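PDB 5LMG: DNA topoisomerase 2-associated protein PAT1 from Saccharomyces cerevisiae, which activates mRNA decapping and represses translation, its C-terminal domain directly binding the decapping enzyme Dcp2 and the exonuclease Xrn1. Local coordinates for residues Lys201-Asn205 with Tyr276-Phe280; Val194-Thr198 with Ser245-Lys249; Lys148-Leu154 with His262-Gln267. The protein carries 2 engineered substitutions. One frame throughout, in Å; residues are numbered along the deposited sequence.

Contact 1: Lys201-Asn205 with Tyr276-Phe280; sequences KIGLN and YIWAF. Engineered in segment 276-280: Ala-279 (natural residue Gln). With EDO (1,2-ethanediol), chain J.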
ATOM      1  N   LYS A 201      -2.147  -4.966   3.185  1.00 40.47           N
ATOM      2  CA  LYS A 201      -1.071  -4.520   2.300  1.00 39.88           C
ATOM      3  C   LYS A 201      -1.570  -3.423   1.322  1.00 42.73           C
ATOM      4  O   LYS A 201      -0.899  -2.408   1.171  1.00 41.15           O
ATOM      5  CB  LYS A 201      -0.431  -5.701   1.555  1.00 42.55           C
ATOM      6  CG  LYS A 201       0.821  -5.331   0.767  1.00 60.49           C
ATOM      7  CD  LYS A 201       1.374  -6.527   0.014  1.00 74.16           C
ATOM      8  CE  LYS A 201       2.825  -6.345  -0.339  1.00 88.18           C
ATOM      9  NZ  LYS A 201       3.393  -7.565  -0.967  1.00 98.89           N
ATOM     10  N   ILE A 202      -2.762  -3.615   0.721  1.00 40.07           N
ATOM     11  CA  ILE A 202      -3.414  -2.665  -0.204  1.00 39.44           C
ATOM     12  C   ILE A 202      -3.784  -1.375   0.534  1.00 41.48           C
ATOM     13  O   ILE A 202      -3.500  -0.287   0.034  1.00 39.22           O
ATOM     14  CB  ILE A 202      -4.642  -3.290  -0.948  1.00 42.38           C
ATOM     15  CG1 ILE A 202      -4.286  -4.625  -1.683  1.00 42.30           C
ATOM     16  CG2 ILE A 202      -5.333  -2.276  -1.904  1.00 42.80           C
ATOM     17  CD1 ILE A 202      -3.142  -4.561  -2.769  1.00 41.78           C
ATOM     18  N   GLY A 203      -4.418  -1.521   1.701  1.00 39.15           N
ATOM     19  CA  GLY A 203      -4.814  -0.408   2.560  1.00 38.95           C
ATOM     20  C   GLY A 203      -3.636   0.467   2.920  1.00 42.34           C
ATOM     21  O   GLY A 203      -3.678   1.680   2.688  1.00 41.18           O
ATOM     22  N   LEU A 204      -2.542  -0.168   3.404  1.00 39.94           N
ATOM     23  CA  LEU A 204      -1.314   0.526   3.780  1.00 40.09           C
ATOM     24  C   LEU A 204      -0.681   1.268   2.606  1.00 42.40           C
ATOM     25  O   LEU A 204      -0.315   2.435   2.761  1.00 41.78           O
ATOM     26  CB  LEU A 204      -0.303  -0.413   4.454  1.00 40.51           C
ATOM     27  CG  LEU A 204       0.759   0.278   5.319  1.00 44.89           C
ATOM     28  CD1 LEU A 204       0.148   0.834   6.626  1.00 45.48           C
ATOM     29  CD2 LEU A 204       1.895  -0.673   5.645  1.00 46.53           C
ATOM     30  N   ASN A 205      -0.559   0.594   1.442  1.00 39.86           N
ATOM     31  CA  ASN A 205       0.007   1.194   0.230  1.00 39.15           C
ATOM     32  C   ASN A 205      -0.840   2.364  -0.284  1.00 43.10           C
ATOM     33  O   ASN A 205      -0.274   3.361  -0.718  1.00 41.22           O
ATOM     34  CB  ASN A 205       0.245   0.160  -0.839  1.00 39.56           C
ATOM     35  CG  ASN A 205       1.362  -0.817  -0.534  1.00 55.57           C
ATOM     36  OD1 ASN A 205       2.166  -0.635   0.392  1.00 47.59           O
ATOM     37  ND2 ASN A 205       1.424  -1.894  -1.298  1.00 44.92           N
ATOM     38  N   TYR A 276       7.334  -2.285   1.938  1.00 40.40           N
ATOM     39  CA  TYR A 276       6.129  -1.442   1.914  1.00 40.22           C
ATOM     40  C   TYR A 276       5.761  -0.909   3.332  1.00 41.40           C
ATOM     41  O   TYR A 276       5.127   0.140   3.430  1.00 39.51           O
ATOM     42  CB  TYR A 276       4.936  -2.204   1.289  1.00 41.20           C
ATOM     43  CG  TYR A 276       4.342  -3.272   2.180  1.00 43.17           C
ATOM     44  CD1 TYR A 276       4.981  -4.498   2.353  1.00 45.44           C
ATOM     45  CD2 TYR A 276       3.136  -3.064   2.846  1.00 43.76           C
ATOM     46  CE1 TYR A 276       4.455  -5.477   3.194  1.00 47.60           C
ATOM     47  CE2 TYR A 276       2.597  -4.039   3.688  1.00 44.51           C
ATOM     48  CZ  TYR A 276       3.255  -5.250   3.846  1.00 50.57           C
ATOM     49  OH  TYR A 276       2.752  -6.227   4.666  1.00 50.26           O
ATOM     50  N   ILE A 277       6.126  -1.647   4.408  1.00 37.19           N
ATOM     51  CA  ILE A 277       5.849  -1.215   5.791  1.00 36.92           C
ATOM     52  C   ILE A 277       6.777  -0.057   6.143  1.00 40.20           C
ATOM     53  O   ILE A 277       6.315   0.959   6.666  1.00 37.66           O
ATOM     54  CB  ILE A 277       5.934  -2.375   6.831  1.00 40.10           C
ATOM     55  CG1 ILE A 277       4.931  -3.505   6.503  1.00 40.14           C
ATOM     56  CG2 ILE A 277       5.720  -1.834   8.254  1.00 41.83           C
ATOM     57  CD1 ILE A 277       5.087  -4.812   7.307  1.00 40.83           C
ATOM     58  N   TRP A 278       8.094  -0.225   5.857  1.00 39.32           N
ATOM     59  CA  TRP A 278       9.095   0.814   6.125  1.00 39.82           C
ATOM     60  C   TRP A 278       8.882   2.032   5.228  1.00 42.46           C
ATOM     61  O   TRP A 278       9.187   3.135   5.663  1.00 42.08           O
ATOM     62  CB  TRP A 278      10.531   0.260   6.040  1.00 38.85           C
ATOM     63  CG  TRP A 278      10.802  -0.828   7.043  1.00 39.63           C
ATOM     64  CD1 TRP A 278      10.857  -2.171   6.796  1.00 42.22           C
ATOM     65  CD2 TRP A 278      10.925  -0.674   8.469  1.00 39.41           C
ATOM     66  NE1 TRP A 278      11.040  -2.861   7.973  1.00 42.01           N
ATOM     67  CE2 TRP A 278      11.065  -1.968   9.020  1.00 43.71           C
ATOM     68  CE3 TRP A 278      10.930   0.436   9.338  1.00 40.77           C
ATOM     69  CZ2 TRP A 278      11.243  -2.183  10.397  1.00 43.37           C
ATOM     70  CZ3 TRP A 278      11.073   0.221  10.704  1.00 42.42           C
ATOM     71  CH2 TRP A 278      11.226  -1.074  11.222  1.00 42.96           C
ATOM     72  N   ALA A 279       8.320   1.840   4.002  1.00 39.65           N
ATOM     73  CA  ALA A 279       7.997   2.939   3.074  1.00 39.00           C
ATOM     74  C   ALA A 279       6.840   3.763   3.655  1.00 40.28           C
ATOM     75  O   ALA A 279       6.897   4.994   3.638  1.00 37.86           O
ATOM     76  CB  ALA A 279       7.647   2.401   1.694  1.00 39.20           C
ATOM     77  N   PHE A 280       5.828   3.087   4.226  1.00 36.77           N
ATOM     78  CA  PHE A 280       4.725   3.759   4.904  1.00 36.83           C
ATOM     79  C   PHE A 280       5.246   4.574   6.104  1.00 39.09           C
ATOM     80  O   PHE A 280       4.880   5.741   6.236  1.00 36.54           O
ATOM     81  CB  PHE A 280       3.645   2.760   5.374  1.00 38.86           C
ATOM     82  CG  PHE A 280       2.662   3.367   6.360  1.00 40.22           C
ATOM     83  CD1 PHE A 280       1.622   4.187   5.921  1.00 42.72           C
ATOM     84  CD2 PHE A 280       2.794   3.141   7.728  1.00 41.49           C
ATOM     85  CE1 PHE A 280       0.726   4.761   6.831  1.00 43.65           C
ATOM     86  CE2 PHE A 280       1.914   3.735   8.639  1.00 44.65           C
ATOM     87  CZ  PHE A 280       0.874   4.534   8.185  1.00 43.35           C
TER
HETATM   88  C1  EDO J 806       3.320   3.011  -1.830  1.00 58.68           C
HETATM   89  O1  EDO J 806       1.965   2.746  -2.109  1.00 57.72           O
HETATM   90  C2  EDO J 806       3.956   1.727  -1.258  1.00 59.22           C
HETATM   91  O2  EDO J 806       5.136   2.062  -0.556  1.00 59.77           O
HETATM   92  O   HOH W   1       3.355   1.327   1.914  1.00 42.99           O

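Contact 2: Val194-Thr198 with Ser245-Lys249; sequences VSFLT and SLESK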
ATOM      1  N   VAL A 194      -9.288   3.369  10.287  1.00 43.26           N
ATOM      2  CA  VAL A 194      -7.955   3.542   9.690  1.00 43.15           C
ATOM      3  C   VAL A 194      -6.990   2.432  10.144  1.00 46.50           C
ATOM      4  O   VAL A 194      -6.287   1.871   9.300  1.00 45.23           O
ATOM      5  CB  VAL A 194      -7.380   4.979   9.890  1.00 47.35           C
ATOM      6  CG1 VAL A 194      -6.077   5.174   9.118  1.00 46.74           C
ATOM      7  CG2 VAL A 194      -8.394   6.043   9.471  1.00 47.87           C
ATOM      8  N   SER A 195      -6.999   2.074  11.446  1.00 43.29           N
ATOM      9  CA  SER A 195      -6.147   1.003  11.971  1.00 42.85           C
ATOM     10  C   SER A 195      -6.419  -0.347  11.265  1.00 44.96           C
ATOM     11  O   SER A 195      -5.462  -1.062  10.962  1.00 43.73           O
ATOM     12  CB  SER A 195      -6.295   0.871  13.481  1.00 46.09           C
ATOM     13  OG  SER A 195      -5.472  -0.182  13.953  1.00 51.87           O
ATOM     14  N   PHE A 196      -7.707  -0.677  10.976  1.00 41.04           N
ATOM     15  CA  PHE A 196      -8.035  -1.881  10.217  1.00 40.54           C
ATOM     16  C   PHE A 196      -7.395  -1.818   8.817  1.00 41.63           C
ATOM     17  O   PHE A 196      -6.796  -2.803   8.398  1.00 39.55           O
ATOM     18  CB  PHE A 196      -9.559  -2.145  10.116  1.00 42.98           C
ATOM     19  CG  PHE A 196      -9.895  -3.260   9.132  1.00 44.82           C
ATOM     20  CD1 PHE A 196      -9.598  -4.588   9.429  1.00 47.74           C
ATOM     21  CD2 PHE A 196     -10.445  -2.969   7.885  1.00 47.11           C
ATOM     22  CE1 PHE A 196      -9.863  -5.611   8.503  1.00 48.50           C
ATOM     23  CE2 PHE A 196     -10.720  -3.993   6.964  1.00 49.95           C
ATOM     24  CZ  PHE A 196     -10.426  -5.308   7.280  1.00 47.75           C
ATOM     25  N   LEU A 197      -7.473  -0.649   8.128  1.00 39.38           N
ATOM     26  CA  LEU A 197      -6.890  -0.456   6.784  1.00 38.74           C
ATOM     27  C   LEU A 197      -5.376  -0.720   6.744  1.00 41.97           C
ATOM     28  O   LEU A 197      -4.868  -1.260   5.752  1.00 40.77           O
ATOM     29  CB  LEU A 197      -7.197   0.944   6.209  1.00 38.38           C
ATOM     30  CG  LEU A 197      -8.659   1.302   5.907  1.00 42.99           C
ATOM     31  CD1 LEU A 197      -8.734   2.662   5.225  1.00 42.90           C
ATOM     32  CD2 LEU A 197      -9.361   0.226   5.034  1.00 43.49           C
ATOM     33  N   THR A 198      -4.674  -0.393   7.847  1.00 38.97           N
ATOM     34  CA  THR A 198      -3.226  -0.602   7.977  1.00 39.18           C
ATOM     35  C   THR A 198      -2.823  -2.081   8.203  1.00 43.11           C
ATOM     36  O   THR A 198      -1.636  -2.386   8.120  1.00 42.69           O
ATOM     37  CB  THR A 198      -2.628   0.315   9.044  1.00 44.16           C
ATOM     38  OG1 THR A 198      -3.030  -0.127  10.335  1.00 45.92           O
ATOM     39  CG2 THR A 198      -2.930   1.801   8.797  1.00 41.52           C
ATOM     40  N   SER A 245      -5.957   8.612  14.558  1.00 44.62           N
ATOM     41  CA  SER A 245      -6.571   7.309  14.293  1.00 44.84           C
ATOM     42  C   SER A 245      -5.586   6.120  14.375  1.00 48.79           C
ATOM     43  O   SER A 245      -6.037   4.993  14.558  1.00 48.95           O
ATOM     44  CB  SER A 245      -7.310   7.308  12.955  1.00 47.46           C
ATOM     45  OG  SER A 245      -6.427   7.500  11.863  1.00 56.07           O
ATOM     46  N   LEU A 246      -4.260   6.383  14.272  1.00 44.61           N
ATOM     47  CA  LEU A 246      -3.189   5.379  14.308  1.00 43.80           C
ATOM     48  C   LEU A 246      -2.451   5.263  15.627  1.00 46.57           C
ATOM     49  O   LEU A 246      -1.868   4.205  15.899  1.00 45.60           O
ATOM     50  CB  LEU A 246      -2.160   5.652  13.196  1.00 43.73           C
ATOM     51  CG  LEU A 246      -2.646   5.478  11.763  1.00 48.76           C
ATOM     52  CD1 LEU A 246      -1.608   5.992  10.774  1.00 48.49           C
ATOM     53  CD2 LEU A 246      -3.013   4.038  11.488  1.00 52.88           C
ATOM     54  N   GLU A 247      -2.439   6.345  16.435  1.00 42.49           N
ATOM     55  CA  GLU A 247      -1.718   6.398  17.702  1.00 42.01           C
ATOM     56  C   GLU A 247      -2.068   5.231  18.612  1.00 46.03           C
ATOM     57  O   GLU A 247      -3.245   4.880  18.723  1.00 46.22           O
ATOM     58  CB  GLU A 247      -1.957   7.749  18.392  1.00 43.43           C
ATOM     59  CG  GLU A 247      -0.894   8.086  19.413  1.00 52.40           C
ATOM     60  CD  GLU A 247      -1.067   9.462  20.027  1.00 69.08           C
ATOM     61  OE1 GLU A 247      -2.157  10.057  19.863  1.00 59.07           O
ATOM     62  OE2 GLU A 247      -0.125   9.930  20.703  1.00 61.27           O
ATOM     63  N   SER A 248      -1.032   4.605  19.212  1.00 42.94           N
ATOM     64  CA  SER A 248      -1.070   3.395  20.070  1.00 43.50           C
ATOM     65  C   SER A 248      -1.335   2.074  19.275  1.00 46.77           C
ATOM     66  O   SER A 248      -1.318   0.993  19.876  1.00 46.49           O
ATOM     67  CB  SER A 248      -2.042   3.547  21.242  1.00 47.13           C
ATOM     68  OG  SER A 248      -3.368   3.222  20.856  1.00 55.98           O
ATOM     69  N   LYS A 249      -1.556   2.161  17.934  1.00 42.65           N
ATOM     70  CA  LYS A 249      -1.834   1.017  17.055  1.00 42.25           C
ATOM     71  C   LYS A 249      -0.826   0.872  15.883  1.00 44.45           C
ATOM     72  O   LYS A 249      -1.019   0.000  15.035  1.00 42.52           O
ATOM     73  CB  LYS A 249      -3.284   1.100  16.519  1.00 45.06           C
ATOM     74  CG  LYS A 249      -4.358   0.988  17.609  1.00 56.56           C
ATOM     75  CD  LYS A 249      -5.716   1.539  17.180  1.00 65.66           C
ATOM     76  CE  LYS A 249      -5.851   3.032  17.390  1.00 73.66           C
ATOM     77  NZ  LYS A 249      -7.225   3.515  17.087  1.00 78.49           N
TER
HETATM   78  O   HOH W   2      -2.855   0.412  13.081  1.00 43.76           O
HETATM   79  O   HOH W   3      -8.416   3.710  13.480  1.00 47.42           O

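Contact 3: Lys148-Leu154 with His262-Gln267; sequences KPTLTQL and HIMRLQ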
ATOM      1  N   LYS A 148      -5.265 -16.824   6.803  1.00 43.90           N
ATOM      2  CA  LYS A 148      -4.722 -17.904   5.970  1.00 44.12           C
ATOM      3  C   LYS A 148      -5.163 -17.738   4.492  1.00 48.29           C
ATOM      4  O   LYS A 148      -5.975 -18.534   4.002  1.00 48.03           O
ATOM      5  CB  LYS A 148      -5.121 -19.285   6.546  1.00 46.10           C
ATOM      6  CG  LYS A 148      -4.587 -19.591   7.949  1.00 57.23           C
ATOM      7  CD  LYS A 148      -3.082 -19.843   7.980  1.00 70.38           C
ATOM      8  CE  LYS A 148      -2.575 -20.071   9.384  1.00 88.50           C
ATOM      9  NZ  LYS A 148      -1.088 -20.034   9.451  1.00100.66           N
ATOM     10  N   PRO A 149      -4.693 -16.682   3.774  1.00 44.83           N
ATOM     11  CA  PRO A 149      -5.115 -16.526   2.371  1.00 44.33           C
ATOM     12  C   PRO A 149      -4.586 -17.645   1.481  1.00 46.80           C
ATOM     13  O   PRO A 149      -3.453 -18.071   1.641  1.00 46.20           O
ATOM     14  CB  PRO A 149      -4.543 -15.164   1.966  1.00 45.11           C
ATOM     15  CG  PRO A 149      -3.390 -14.956   2.871  1.00 49.23           C
ATOM     16  CD  PRO A 149      -3.737 -15.622   4.169  1.00 45.26           C
ATOM     17  N   THR A 150      -5.405 -18.124   0.558  1.00 43.36           N
ATOM     18  CA  THR A 150      -4.981 -19.192  -0.360  1.00 43.05           C
ATOM     19  C   THR A 150      -4.117 -18.566  -1.460  1.00 45.80           C
ATOM     20  O   THR A 150      -4.113 -17.339  -1.590  1.00 45.92           O
ATOM     21  CB  THR A 150      -6.214 -19.915  -0.929  1.00 49.38           C
ATOM     22  OG1 THR A 150      -6.944 -18.998  -1.745  1.00 46.39           O
ATOM     23  CG2 THR A 150      -7.124 -20.473   0.166  1.00 46.29           C
ATOM     24  N   LEU A 151      -3.385 -19.377  -2.242  1.00 43.13           N
ATOM     25  CA  LEU A 151      -2.575 -18.840  -3.345  1.00 42.64           C
ATOM     26  C   LEU A 151      -3.432 -18.024  -4.362  1.00 45.51           C
ATOM     27  O   LEU A 151      -2.992 -16.978  -4.832  1.00 43.44           O
ATOM     28  CB  LEU A 151      -1.745 -19.936  -4.050  1.00 43.18           C
ATOM     29  CG  LEU A 151      -0.732 -19.471  -5.121  1.00 48.06           C
ATOM     30  CD1 LEU A 151       0.275 -18.461  -4.556  1.00 47.88           C
ATOM     31  CD2 LEU A 151      -0.007 -20.669  -5.752  1.00 52.18           C
ATOM     32  N   THR A 152      -4.651 -18.494  -4.662  1.00 42.73           N
ATOM     33  CA  THR A 152      -5.599 -17.830  -5.567  1.00 42.70           C
ATOM     34  C   THR A 152      -5.936 -16.428  -5.047  1.00 44.98           C
ATOM     35  O   THR A 152      -5.987 -15.475  -5.832  1.00 44.91           O
ATOM     36  CB  THR A 152      -6.835 -18.739  -5.774  1.00 49.60           C
ATOM     37  OG1 THR A 152      -6.408 -19.958  -6.381  1.00 48.64           O
ATOM     38  CG2 THR A 152      -7.929 -18.091  -6.632  1.00 48.21           C
ATOM     39  N   GLN A 153      -6.129 -16.305  -3.723  1.00 40.53           N
ATOM     40  CA  GLN A 153      -6.431 -15.047  -3.058  1.00 39.74           C
ATOM     41  C   GLN A 153      -5.231 -14.095  -3.108  1.00 42.03           C
ATOM     42  O   GLN A 153      -5.419 -12.911  -3.400  1.00 40.87           O
ATOM     43  CB  GLN A 153      -6.909 -15.295  -1.621  1.00 41.23           C
ATOM     44  CG  GLN A 153      -8.335 -15.843  -1.579  1.00 48.44           C
ATOM     45  CD  GLN A 153      -8.772 -16.309  -0.214  1.00 54.21           C
ATOM     46  OE1 GLN A 153      -7.970 -16.666   0.644  1.00 47.17           O
ATOM     47  NE2 GLN A 153     -10.069 -16.361  -0.002  1.00 48.91           N
ATOM     48  N   LEU A 154      -4.001 -14.630  -2.904  1.00 38.20           N
ATOM     49  CA  LEU A 154      -2.760 -13.846  -2.983  1.00 38.46           C
ATOM     50  C   LEU A 154      -2.539 -13.289  -4.409  1.00 42.65           C
ATOM     51  O   LEU A 154      -2.130 -12.126  -4.551  1.00 41.51           O
ATOM     52  CB  LEU A 154      -1.539 -14.659  -2.525  1.00 38.62           C
ATOM     53  CG  LEU A 154      -1.445 -15.027  -1.033  1.00 43.85           C
ATOM     54  CD1 LEU A 154      -0.202 -15.897  -0.759  1.00 43.22           C
ATOM     55  CD2 LEU A 154      -1.439 -13.775  -0.138  1.00 46.00           C
ATOM     56  N   HIS A 262       2.961 -18.495   6.462  1.00 45.84           N
ATOM     57  CA  HIS A 262       1.934 -18.959   5.543  1.00 46.74           C
ATOM     58  C   HIS A 262       2.157 -18.397   4.134  1.00 51.37           C
ATOM     59  O   HIS A 262       2.168 -19.180   3.174  1.00 51.16           O
ATOM     60  CB  HIS A 262       0.536 -18.632   6.103  1.00 48.01           C
ATOM     61  CG  HIS A 262      -0.582 -19.071   5.213  1.00 51.62           C
ATOM     62  ND1 HIS A 262      -1.022 -20.379   5.206  1.00 54.22           N
ATOM     63  CD2 HIS A 262      -1.297 -18.361   4.313  1.00 53.06           C
ATOM     64  CE1 HIS A 262      -1.993 -20.424   4.309  1.00 53.73           C
ATOM     65  NE2 HIS A 262      -2.199 -19.232   3.751  1.00 53.41           N
ATOM     66  N   ILE A 263       2.392 -17.064   4.021  1.00 48.40           N
ATOM     67  CA  ILE A 263       2.660 -16.355   2.756  1.00 47.97           C
ATOM     68  C   ILE A 263       3.986 -16.822   2.144  1.00 51.13           C
ATOM     69  O   ILE A 263       4.036 -17.081   0.942  1.00 50.02           O
ATOM     70  CB  ILE A 263       2.647 -14.794   2.892  1.00 50.61           C
ATOM     71  CG1 ILE A 263       1.436 -14.238   3.704  1.00 51.10           C
ATOM     72  CG2 ILE A 263       2.758 -14.102   1.526  1.00 51.56           C
ATOM     73  CD1 ILE A 263       0.071 -14.523   3.227  1.00 53.19           C
ATOM     74  N   MET A 264       5.055 -16.885   2.967  1.00 48.75           N
ATOM     75  CA  MET A 264       6.398 -17.308   2.559  1.00 49.78           C
ATOM     76  C   MET A 264       6.388 -18.708   1.938  1.00 52.93           C
ATOM     77  O   MET A 264       7.011 -18.915   0.899  1.00 52.14           O
ATOM     78  CB  MET A 264       7.380 -17.239   3.737  1.00 52.72           C
ATOM     79  CG  MET A 264       7.819 -15.817   4.084  1.00 57.16           C
ATOM     80  SD  MET A 264       9.140 -15.787   5.336  1.00 62.85           S
ATOM     81  CE  MET A 264       8.245 -16.141   6.753  1.00 59.82           C
ATOM     82  N   ARG A 265       5.634 -19.636   2.547  1.00 50.34           N
ATOM     83  CA  ARG A 265       5.436 -21.021   2.104  1.00 51.11           C
ATOM     84  C   ARG A 265       4.750 -21.046   0.717  1.00 54.54           C
ATOM     85  O   ARG A 265       5.224 -21.737  -0.188  1.00 54.41           O
ATOM     86  CB  ARG A 265       4.584 -21.757   3.155  1.00 53.67           C
ATOM     87  CG  ARG A 265       4.577 -23.279   3.076  1.00 69.76           C
ATOM     88  CD  ARG A 265       4.487 -23.915   4.463  1.00 81.90           C
ATOM     89  NE  ARG A 265       3.274 -23.561   5.212  1.00 87.92           N
ATOM     90  CZ  ARG A 265       3.255 -22.828   6.324  1.00 97.74           C
ATOM     91  NH1 ARG A 265       4.384 -22.343   6.830  1.00 86.89           N
ATOM     92  NH2 ARG A 265       2.106 -22.568   6.935  1.00 75.82           N
ATOM     93  N   LEU A 266       3.670 -20.254   0.542  1.00 49.56           N
ATOM     94  CA  LEU A 266       2.909 -20.194  -0.712  1.00 48.82           C
ATOM     95  C   LEU A 266       3.633 -19.501  -1.873  1.00 52.28           C
ATOM     96  O   LEU A 266       3.408 -19.856  -3.034  1.00 51.31           O
ATOM     97  CB  LEU A 266       1.527 -19.538  -0.482  1.00 48.58           C
ATOM     98  CG  LEU A 266       0.500 -20.350   0.313  1.00 52.85           C
ATOM     99  CD1 LEU A 266      -0.759 -19.555   0.512  1.00 52.64           C
ATOM    100  CD2 LEU A 266       0.177 -21.681  -0.369  1.00 56.20           C
ATOM    101  N   GLN A 267       4.475 -18.505  -1.565  1.00 49.00           N
ATOM    102  CA  GLN A 267       5.179 -17.717  -2.582  1.00 48.08           C
ATOM    103  C   GLN A 267       6.639 -18.110  -2.802  1.00 51.05           C
ATOM    104  O   GLN A 267       7.287 -17.560  -3.692  1.00 49.89           O
ATOM    105  CB  GLN A 267       5.060 -16.224  -2.247  1.00 48.94           C
ATOM    106  CG  GLN A 267       3.615 -15.740  -2.294  1.00 50.57           C
ATOM    107  CD  GLN A 267       3.415 -14.277  -2.023  1.00 61.93           C
ATOM    108  OE1 GLN A 267       4.272 -13.582  -1.459  1.00 55.20           O
ATOM    109  NE2 GLN A 267       2.232 -13.795  -2.369  1.00 51.51           N
TER
HETATM  110  O   HOH W   4      -0.676 -22.335   7.154  1.00 71.44           O

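Contact 1: Lys201-Asn205 with Tyr276-Phe280
Leu-204 drives its two methyls against different side chains of helix 275-286. Its CD1 stands 3.6 Å from the centroid of the Phe-280 ring, over the centre of one face and 11° off the normal, a CH-pi contact. Its CD2 meets Tyr-276 CD2 at 3.9 Å and also touches Ile-277. A second CH-pi contact comes from Lys-201, whose CG lies 3.9 Å from the centroid of the Tyr-276 ring, offset toward the rim. The extended lysine chain crosses the tyrosine side chain at about a right angle, with CG over one ring face; Ile-277 CG1 lies over the opposite one. A chi1 of 74°, which sets the tyrosine CG between the backbone N and the carbonyl carbon, places the ring between them. Lys-201 NZ, 5.2 Å from the same centroid, adds at most a weak cation-pi attraction.

Polar links are indirect. A water donates to Asn-205 OD1 (2.8 Å) and to Tyr-276 O (2.6 Å), while 1,2-ethanediol, probably from the crystallisation liquor, gives its O1 hydrogen to Asn-205 O. Asn-205 ND2 hydrogen-bonds Gln-161 OE1 of helix 151-174; with the water on OD1 this holds the amide's rotation. Two helix segments inclined at 30° thus meet through methyl-on-ring packing, with solvent bridging the polar side.

Contact 2: Val194-Thr198 with Ser245-Lys249
Ser-245 meets Val-194 where helix 234-246 runs out into a type II beta turn, Leu-246 to Lys-249, which packs against the short helix 194-197 of this mainly helical domain. Ser-245 OG lies 3.3 Å from Val-194 CB and close to both valine methyls; its polar need is met within its own helix, by Leu-242 O. The carbonyl of Ser-245 turns to a water that also accepts from Ser-195 N, so backbone joins backbone through one solvent molecule.

Leu-246 supplies the apolar part. The end of its side chain reaches in, placing CD2 3.5 Å from Thr-198 CG2 and 4.0 Å from Val-194 CG1. At Glu-247 and Ser-248 the chain bends away from helix 194-197: the Glu-247 side chain rests on helix 290-322, and Ser-248 N bonds to Glu-299. Ser-248 takes the positive phi (73°) of the third turn position, and its OG bonds to Glu-247 O in the carbonyl plane, on a lone pair. Lys-249 N closes the turn on Leu-246 O at 2.9 Å.

The Lys-249 chain then lies alongside Ser-195, with CB 3.6 Å from Ser-195 OG. A bend at chi3 (-85°) folds it back, so that NZ reaches Ser-245 O at 3.2 Å from above the carbonyl plane. Thr-198 OG1 donates to Ser-195 O at 2.7 Å and accepts from a second water, which is also hydrogen-bonded to Ser-195 OG and donates to Lys-249 O at 2.7 Å.

Contact 3: Lys148-Leu154 with His262-Gln267
His-262 reaches from helix 257-267 to the Lys-148 side chain and the Pro-149 carbonyl, its ring carried outward by a CG anti to the backbone N (chi1 180°). Its CB has Lys-148 NZ 4.0 Å away. At CG and ND1 the lysine CD lies over one ring face, 3.5 Å from ND1, a CH-pi contact offset toward the rim; CE1 has the same CD near it, on that face. ND1 also bonds at 2.8 Å to a water that weakly links Lys-148 NZ and Arg-265 NH2. CD2 packs on Pro-149 CD. At the tip, NE2 donates to Pro-149 O at 2.7 Å (N-H...O 152°); the oxygen lies near the ring plane, although the donor stands above the carbonyl plane. An alanine here removes the imidazole and would probably leave Pro-149 O without this donor and the Lys-148 chain without the face it lies on.

Just beyond, Thr-150 and Gln-153 form a capping box at the start of helix 151-174: Thr-150 N donates to Gln-153 OE1 at 3.0 Å, while the return bond from Gln-153 N to Thr-150 OG1 is weak. On the apolar side Ile-263 CD1 touches both Pro-149 CG, 3.5 Å away, and Leu-154 CD2, and Leu-154 CD1 meets Leu-266 CD1 at 3.9 Å.

Overall arrangement
All three contacts join an earlier run of helices (151-174, 194-197, 201-216) to a later one (234-246, 257-267, 275-286), and the first segments of all three precede every second segment. Contacts 1 and 2, centres 12 Å apart, touch directly: Leu-204 packs on Thr-198, and Phe-280 on Leu-246. Contact 3 lies about 18 Å from contact 1 and 24 Å from contact 2, centre to centre, without touching either. Contact 2 is nested inside the loop closed by contact 3, whereas contact 1 alternates with both. The interleaved contacts tie helices far apart in sequence into one body within this TPR-clan family region, consistent with a helical-repeat scaffold for binding partners.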